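Local coordinates for brain-specific angiogenesis inhibitor 1-associated protein 2-like protein 2 (Mus musculus, PDB 3OK8), which binds phosphoinositides through its I-BAR (IMD) domain and induces the formation of planar or gently curved membrane structures, at residues 38-43 and 96-101. Numbering follows the deposited sequence.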
ATOM      1  N   ASN A  38     -10.536  -7.061  -7.540  1.00 36.14           N
ATOM      2  CA  ASN A  38     -10.878  -6.303  -6.339  1.00 41.39           C
ATOM      3  C   ASN A  38      -9.636  -5.703  -5.701  1.00 42.71           C
ATOM      4  O   ASN A  38      -9.631  -4.553  -5.262  1.00 36.30           O
ATOM      5  CB  ASN A  38     -11.526  -7.218  -5.302  1.00 42.73           C
ATOM      6  CG  ASN A  38     -12.975  -7.546  -5.615  1.00 45.66           C
ATOM      7  OD1 ASN A  38     -13.569  -7.036  -6.573  1.00 33.43           O
ATOM      8  ND2 ASN A  38     -13.556  -8.403  -4.791  1.00 43.03           N
ATOM      9  N   TYR A  39      -8.593  -6.518  -5.627  1.00 37.52           N
ATOM     10  CA  TYR A  39      -7.288  -6.096  -5.129  1.00 45.11           C
ATOM     11  C   TYR A  39      -6.742  -4.883  -5.912  1.00 46.80           C
ATOM     12  O   TYR A  39      -6.278  -3.901  -5.325  1.00 41.09           O
ATOM     13  CB  TYR A  39      -6.337  -7.281  -5.247  1.00 49.64           C
ATOM     14  CG  TYR A  39      -5.131  -7.266  -4.339  1.00 51.23           C
ATOM     15  CD1 TYR A  39      -4.733  -6.115  -3.674  1.00 46.74           C
ATOM     16  CD2 TYR A  39      -4.364  -8.411  -4.178  1.00 51.41           C
ATOM     17  CE1 TYR A  39      -3.615  -6.121  -2.853  1.00 45.29           C
ATOM     18  CE2 TYR A  39      -3.248  -8.423  -3.369  1.00 44.84           C
ATOM     19  CZ  TYR A  39      -2.871  -7.280  -2.712  1.00 48.00           C
ATOM     20  OH  TYR A  39      -1.751  -7.322  -1.905  1.00 43.49           O
ATOM     21  N   LEU A  40      -6.796  -4.950  -7.239  1.00 44.45           N
ATOM     22  CA  LEU A  40      -6.334  -3.849  -8.080  1.00 34.21           C
ATOM     23  C   LEU A  40      -7.132  -2.584  -7.811  1.00 40.32           C
ATOM     24  O   LEU A  40      -6.563  -1.506  -7.656  1.00 39.15           O
ATOM     25  CB  LEU A  40      -6.467  -4.190  -9.564  1.00 30.49           C
ATOM     26  CG  LEU A  40      -5.436  -5.133 -10.168  1.00 45.57           C
ATOM     27  CD1 LEU A  40      -5.969  -5.713 -11.476  1.00 40.84           C
ATOM     28  CD2 LEU A  40      -4.133  -4.397 -10.382  1.00 46.55           C
ATOM     29  N   ARG A  41      -8.454  -2.716  -7.783  1.00 41.58           N
ATOM     30  CA  ARG A  41      -9.320  -1.565  -7.558  1.00 38.71           C
ATOM     31  C   ARG A  41      -9.034  -0.901  -6.210  1.00 41.49           C
ATOM     32  O   ARG A  41      -9.016   0.320  -6.120  1.00 37.72           O
ATOM     33  CB  ARG A  41     -10.800  -1.936  -7.717  1.00 37.88           C
ATOM     34  CG  ARG A  41     -11.230  -2.116  -9.178  1.00 38.92           C
ATOM     35  CD  ARG A  41     -12.736  -2.382  -9.322  1.00 39.16           C
ATOM     36  NE  ARG A  41     -13.113  -3.704  -8.830  1.00 47.71           N
ATOM     37  CZ  ARG A  41     -13.238  -4.790  -9.595  1.00 52.29           C
ATOM     38  NH1 ARG A  41     -13.034  -4.724 -10.905  1.00 52.32           N
ATOM     39  NH2 ARG A  41     -13.582  -5.951  -9.051  1.00 57.21           N
ATOM     40  N   ALA A  42      -8.792  -1.694  -5.168  1.00 33.19           N
ATOM     41  CA  ALA A  42      -8.353  -1.124  -3.893  1.00 40.32           C
ATOM     42  C   ALA A  42      -7.045  -0.371  -4.044  1.00 47.15           C
ATOM     43  O   ALA A  42      -6.911   0.728  -3.510  1.00 49.96           O
ATOM     44  CB  ALA A  42      -8.225  -2.184  -2.816  1.00 29.19           C
ATOM     45  N   PHE A  43      -6.077  -0.970  -4.745  1.00 39.51           N
ATOM     46  CA  PHE A  43      -4.811  -0.302  -5.054  1.00 36.81           C
ATOM     47  C   PHE A  43      -5.019   1.045  -5.738  1.00 41.86           C
ATOM     48  O   PHE A  43      -4.390   2.033  -5.378  1.00 36.27           O
ATOM     49  CB  PHE A  43      -3.956  -1.148  -5.999  1.00 40.75           C
ATOM     50  CG  PHE A  43      -2.980  -2.066  -5.314  1.00 58.66           C
ATOM     51  CD1 PHE A  43      -1.896  -1.552  -4.607  1.00 66.42           C
ATOM     52  CD2 PHE A  43      -3.113  -3.449  -5.429  1.00 67.21           C
ATOM     53  CE1 PHE A  43      -0.976  -2.407  -3.992  1.00 69.67           C
ATOM     54  CE2 PHE A  43      -2.200  -4.314  -4.822  1.00 64.47           C
ATOM     55  CZ  PHE A  43      -1.133  -3.792  -4.096  1.00 68.89           C
ATOM     56  N   GLN A  96       1.086  -3.125 -12.062  1.00 27.12           N
ATOM     57  CA  GLN A  96       0.852  -3.415 -13.468  1.00 34.93           C
ATOM     58  C   GLN A  96       1.388  -4.787 -13.856  1.00 36.59           C
ATOM     59  O   GLN A  96       0.867  -5.419 -14.771  1.00 49.16           O
ATOM     60  CB  GLN A  96       1.430  -2.322 -14.364  1.00 36.11           C
ATOM     61  CG  GLN A  96       0.664  -2.154 -15.676  1.00 55.71           C
ATOM     62  CD  GLN A  96      -0.844  -1.939 -15.478  1.00 67.32           C
ATOM     63  OE1 GLN A  96      -1.638  -2.210 -16.384  1.00 74.64           O
ATOM     64  NE2 GLN A  96      -1.241  -1.453 -14.295  1.00 62.08           N
ATOM     65  N   THR A  97       2.423  -5.242 -13.156  1.00 33.64           N
ATOM     66  CA  THR A  97       2.913  -6.622 -13.289  1.00 37.70           C
ATOM     67  C   THR A  97       1.832  -7.608 -12.837  1.00 39.77           C
ATOM     68  O   THR A  97       1.518  -8.581 -13.528  1.00 50.77           O
ATOM     69  CB  THR A  97       4.192  -6.848 -12.443  1.00 51.54           C
ATOM     70  OG1 THR A  97       5.267  -6.057 -12.970  1.00 57.39           O
ATOM     71  CG2 THR A  97       4.604  -8.311 -12.450  1.00 58.99           C
ATOM     72  N   PHE A  98       1.278  -7.340 -11.660  1.00 34.89           N
ATOM     73  CA  PHE A  98       0.151  -8.078 -11.107  1.00 28.62           C
ATOM     74  C   PHE A  98      -0.990  -8.176 -12.114  1.00 35.91           C
ATOM     75  O   PHE A  98      -1.534  -9.250 -12.340  1.00 38.00           O
ATOM     76  CB  PHE A  98      -0.320  -7.379  -9.832  1.00 41.39           C
ATOM     77  CG  PHE A  98      -1.329  -8.155  -9.037  1.00 42.89           C
ATOM     78  CD1 PHE A  98      -2.279  -7.488  -8.291  1.00 31.17           C
ATOM     79  CD2 PHE A  98      -1.329  -9.544  -9.033  1.00 41.70           C
ATOM     80  CE1 PHE A  98      -3.218  -8.184  -7.544  1.00 41.77           C
ATOM     81  CE2 PHE A  98      -2.260 -10.255  -8.282  1.00 39.95           C
ATOM     82  CZ  PHE A  98      -3.210  -9.572  -7.534  1.00 37.03           C
ATOM     83  N   HIS A  99      -1.336  -7.048 -12.721  1.00 34.39           N
ATOM     84  CA  HIS A  99      -2.405  -6.979 -13.712  1.00 36.82           C
ATOM     85  C   HIS A  99      -2.039  -7.696 -15.011  1.00 38.16           C
ATOM     86  O   HIS A  99      -2.639  -8.719 -15.359  1.00 47.35           O
ATOM     87  CB  HIS A  99      -2.752  -5.510 -14.011  1.00 38.49           C
ATOM     88  CG  HIS A  99      -3.599  -5.321 -15.233  1.00 49.29           C
ATOM     89  ND1 HIS A  99      -4.927  -5.692 -15.287  1.00 58.49           N
ATOM     90  CD2 HIS A  99      -3.308  -4.794 -16.447  1.00 52.27           C
ATOM     91  CE1 HIS A  99      -5.417  -5.406 -16.481  1.00 59.48           C
ATOM     92  NE2 HIS A  99      -4.455  -4.858 -17.203  1.00 54.80           N
ATOM     93  N   GLY A 100      -1.055  -7.147 -15.721  1.00 36.74           N
ATOM     94  CA  GLY A 100      -0.666  -7.620 -17.039  1.00 36.70           C
ATOM     95  C   GLY A 100      -0.091  -9.036 -17.113  1.00 51.09           C
ATOM     96  O   GLY A 100      -0.472  -9.816 -17.992  1.00 48.74           O
ATOM     97  N   ASP A 101       0.819  -9.364 -16.194  1.00 51.04           N
ATOM     98  CA  ASP A 101       1.559 -10.635 -16.206  1.00 50.75           C
ATOM     99  C   ASP A 101       0.818 -11.791 -15.550  1.00 51.04           C
ATOM    100  O   ASP A 101       1.092 -12.976 -15.819  1.00 36.00           O
ATOM    101  CB  ASP A 101       2.895 -10.468 -15.472  1.00 60.91           C
ATOM    102  CG  ASP A 101       3.988  -9.915 -16.363  1.00 64.59           C
ATOM    103  OD1 ASP A 101       4.499  -8.822 -16.059  1.00 65.12           O
ATOM    104  OD2 ASP A 101       4.344 -10.580 -17.361  1.00 67.90           O
TER
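Phe98 turns an edge toward the face of the Tyr39 ring in an offset edge-to-face pair, with centroids 5.3 Å apart and planes at 75°; Tyr39 CB lies at that edge, in the Phe98 plane. The pair illustrates how long helices of an I-BAR (IMD) three-helix bundle are joined: segments 38-43 of helix 5-66 and 96-101 of helix 71-147 run roughly antiparallel, their axes 10.8 Å apart, and no hydrogen bond links 38-43 to 96-101. With CG anti to its backbone N (chi1 -170°), the Phe98 ring reaches over to helix 5-66, and its CE1 comes 3.6 Å from Tyr39 CD2. Phe98 also touches Leu196 of helix 153-217 and meets Tyr53 of the second subunit edge-to-face, while Tyr39 packs on Ala50 of that subunit; the pair thus lies where the bundle meets the dimer interface. An alanine in place of Tyr39 would probably take away the face that Phe98 meets and open a gap beside Phe98 CE1 and CZ. Leu40, buried and also touching Val95 and Leu103, rests both methyls against His99 CB; its CD2 also reaches Phe98 CD1, at 4.2 Å, and its CD1 lies 4.0 Å from His99 ND1.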